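Local coordinates for NTF2 fold protein loop-helix-loop design NT-9 (Synthetic construct, PDB 6W90), which is a de novo designed NTF2-fold protein with a sampled loop-helix-loop geometry, and holds a phospholipid in its pocket in the crystal, at residues 13-16 with 17-20. Residues are numbered along the deposited sequence; the frame is centred on the assembly and turned at random.
With 3PE (1,2-Distearoyl-sn-glycerophosphoethanolamine), chain B.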
loop_
_atom_site.group_PDB
_atom_site.type_symbol
_atom_site.label_atom_id
_atom_site.label_comp_id
_atom_site.label_asym_id
_atom_site.label_seq_id
_atom_site.Cartn_x
_atom_site.Cartn_y
_atom_site.Cartn_z
ATOM N N VAL A 13 -7.417 6.447 -1.182
ATOM C CA VAL A 13 -6.044 6.363 -0.704
ATOM C C VAL A 13 -5.858 7.299 0.476
ATOM O O VAL A 13 -5.272 6.908 1.497
ATOM C CB VAL A 13 -5.064 6.690 -1.837
ATOM C CG1 VAL A 13 -3.638 6.702 -1.265
ATOM C CG2 VAL A 13 -5.139 5.690 -2.963
ATOM N N GLU A 14 -6.393 8.529 0.376
ATOM C CA GLU A 14 -6.202 9.516 1.437
ATOM C C GLU A 14 -6.851 9.043 2.725
ATOM O O GLU A 14 -6.308 9.241 3.820
ATOM C CB GLU A 14 -6.736 10.887 0.997
ATOM C CG GLU A 14 -5.669 11.641 0.149
ATOM C CD GLU A 14 -6.168 12.792 -0.739
ATOM O OE1 GLU A 14 -7.370 13.125 -0.709
ATOM O OE2 GLU A 14 -5.319 13.363 -1.478
ATOM N N GLU A 15 -7.994 8.388 2.617
ATOM C CA GLU A 15 -8.656 7.905 3.815
ATOM C C GLU A 15 -7.852 6.798 4.480
ATOM O O GLU A 15 -7.779 6.727 5.707
ATOM C CB GLU A 15 -10.066 7.433 3.476
ATOM C CG GLU A 15 -10.860 6.928 4.743
ATOM C CD GLU A 15 -10.958 7.925 5.958
ATOM O OE1 GLU A 15 -10.650 9.149 5.851
ATOM O OE2 GLU A 15 -11.374 7.461 7.061
ATOM N N TYR A 16 -7.266 5.895 3.696
ATOM C CA TYR A 16 -6.483 4.838 4.314
ATOM C C TYR A 16 -5.216 5.395 4.929
ATOM O O TYR A 16 -4.793 4.947 6.002
ATOM C CB TYR A 16 -6.193 3.727 3.288
ATOM C CG TYR A 16 -7.355 2.771 3.218
ATOM C CD1 TYR A 16 -7.460 1.698 4.084
ATOM C CD2 TYR A 16 -8.381 2.970 2.322
ATOM C CE1 TYR A 16 -8.556 0.847 4.054
ATOM C CE2 TYR A 16 -9.476 2.111 2.286
ATOM C CZ TYR A 16 -9.551 1.064 3.158
ATOM O OH TYR A 16 -10.657 0.242 3.125
ATOM N N ILE A 17 -4.594 6.370 4.275
ATOM C CA ILE A 17 -3.452 7.017 4.913
ATOM C C ILE A 17 -3.874 7.662 6.222
ATOM O O ILE A 17 -3.169 7.568 7.236
ATOM C CB ILE A 17 -2.799 8.046 3.980
ATOM C CG1 ILE A 17 -2.218 7.336 2.774
ATOM C CG2 ILE A 17 -1.778 8.846 4.800
ATOM C CD1 ILE A 17 -1.852 8.326 1.711
ATOM N N ARG A 18 -5.029 8.322 6.227
ATOM C CA ARG A 18 -5.479 8.980 7.445
ATOM C C ARG A 18 -5.697 7.973 8.555
ATOM O O ARG A 18 -5.330 8.213 9.705
ATOM C CB ARG A 18 -6.764 9.746 7.199
ATOM C CG ARG A 18 -7.188 10.547 8.439
ATOM C CD ARG A 18 -8.463 11.403 8.137
ATOM N NE ARG A 18 -9.616 10.529 8.276
ATOM C CZ ARG A 18 -10.198 10.255 9.441
ATOM N NH1 ARG A 18 -9.783 10.859 10.555
ATOM N NH2 ARG A 18 -11.198 9.385 9.493
ATOM N N LEU A 19 -6.296 6.834 8.235
ATOM C CA LEU A 19 -6.529 5.819 9.253
ATOM C C LEU A 19 -5.222 5.306 9.824
ATOM O O LEU A 19 -5.114 5.000 11.018
ATOM C CB LEU A 19 -7.300 4.646 8.666
ATOM C CG LEU A 19 -8.750 4.988 8.394
ATOM C CD1 LEU A 19 -9.405 3.769 7.713
ATOM C CD2 LEU A 19 -9.545 5.380 9.617
ATOM N N LEU A 20 -4.239 5.138 8.963
ATOM C CA LEU A 20 -2.944 4.660 9.403
ATOM C C LEU A 20 -2.386 5.552 10.499
ATOM O O LEU A 20 -1.803 5.051 11.470
ATOM C CB LEU A 20 -2.026 4.588 8.192
ATOM C CG LEU A 20 -0.643 3.986 8.400
ATOM C CD1 LEU A 20 -0.751 2.558 8.780
ATOM C CD2 LEU A 20 0.135 4.183 7.102
HETATM P P 3PE B . 12.763 5.089 -2.643
HETATM N N 3PE B . 12.400 2.519 -6.169
HETATM O O11 3PE B . 11.555 4.405 -1.756
HETATM O O12 3PE B . 12.423 6.523 -2.950
HETATM O O13 3PE B . 12.831 4.313 -4.111
HETATM O O14 3PE B . 14.136 4.933 -1.991
HETATM C C11 3PE B . 11.827 4.564 -5.061
HETATM C C12 3PE B . 12.218 3.939 -6.394
HETATM C C1 3PE B . 11.742 3.082 -1.331
HETATM C C2 3PE B . 10.635 2.652 -0.356
HETATM C C3 3PE B . 9.325 3.198 -0.930
HETATM O O31 3PE B . 8.215 2.595 -0.333
HETATM O O32 3PE B . 8.774 3.669 1.555
HETATM C C31 3PE B . 8.060 2.892 1.026
HETATM C C32 3PE B . 6.961 2.195 1.817
HETATM C C33 3PE B . 6.633 2.886 3.138
HETATM C C34 3PE B . 5.135 2.684 3.361
HETATM C C35 3PE B . 4.724 2.927 4.808
HETATM C C36 3PE B . 3.816 4.160 4.865
HETATM C C37 3PE B . 2.385 3.848 4.409
HETATM C C38 3PE B . 2.203 3.921 2.888
HETATM C C39 3PE B . 0.796 4.397 2.495
HETATM C C3A 3PE B . -0.283 3.359 2.829
HETATM C C3B 3PE B . -1.613 3.666 2.129
HETATM C C3C 3PE B . -1.804 2.741 0.925
HETATM C C3D 3PE B . -3.237 2.797 0.393
HETATM C C3E 3PE B . -3.311 2.018 -0.925
HETATM C C3F 3PE B . -4.564 2.409 -1.718
HETATM C C3G 3PE B . -4.597 1.685 -3.071
HETATM C C3H 3PE B . -5.378 2.442 -4.155
HETATM C C3I 3PE B . -6.896 2.291 -4.028
HETATM O O21 3PE B . 10.620 1.254 -0.287
HETATM O O22 3PE B . 11.089 1.188 1.937
HETATM C C21 3PE B . 10.930 0.584 0.920
HETATM C C22 3PE B . 11.061 -0.952 0.880
HETATM C C23 3PE B . 9.938 -1.677 1.639
HETATM C C24 3PE B . 8.600 -1.658 0.891
HETATM C C25 3PE B . 7.453 -2.246 1.731
HETATM C C26 3PE B . 6.139 -1.725 1.145
HETATM C C27 3PE B . 4.915 -2.074 1.994
HETATM C C28 3PE B . 3.646 -1.434 1.408
HETATM C C29 3PE B . 2.980 -2.217 0.260
HETATM C C2A 3PE B . 1.568 -1.679 -0.051
HETATM C C2B 3PE B . 0.443 -2.520 0.554
HETATM C C2C 3PE B . -0.870 -1.731 0.606
HETATM C C2D 3PE B . -1.684 -2.209 1.806
HETATM C C2E 3PE B . -3.091 -1.628 1.828
HETATM C C2F 3PE B . -3.102 -0.256 2.497
#
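E15 and R18, one turn apart on helix 6-22, lie alongside each other and point the same way, a compact example of an i to i+3 salt bridge on an amphipathic helix. R18 meets the carboxylate side-on with two nitrogens. Its NE gives OE1 of E15 a nearly straight hydrogen bond of 3.0 Å (N-H...O 175°), while its NH2 reaches OE2 of E15 at 3.1 Å on the syn lone pair. The match is not perfectly flat, since the carboxylate and guanidinium planes are 35° apart. Both side chains leave the backbone with CG anti to N; bends at chi2 of E15 and chi3 of R18 (82°) then turn the charged ends together. CD2 of L19 packs 3.8 Å from OE2 of E15, bringing a methyl against the carboxylate.

The other side of the helix is apolar. There CG1 of V13 touches CD1 of I17 at 3.8 Å, the two side chains crossing at a slant, and both also rest on I87 of strand 82-91. V13 turns its second methyl, CG2, to C3H of the lipid at 3.5 Å; L20 places CD2 equally close to C37, and CG1 of I17 lies against C3B. These three residues thus line the pocket along one acyl chain, while the ring-bearing side chain of Y16 packs on helix 24-35.

Beneath both faces run the i to i+4 backbone bonds, such as I17 N to V13 O at 2.9 Å. A glutamine in place of E15 would probably leave the R18 guanidinium without its countercharge and freer to turn. The chemistry therefore divides by face: the paired charges probably steady two flexible chains on the outer side, and branched hydrocarbon meets the lipid tail on the inner one.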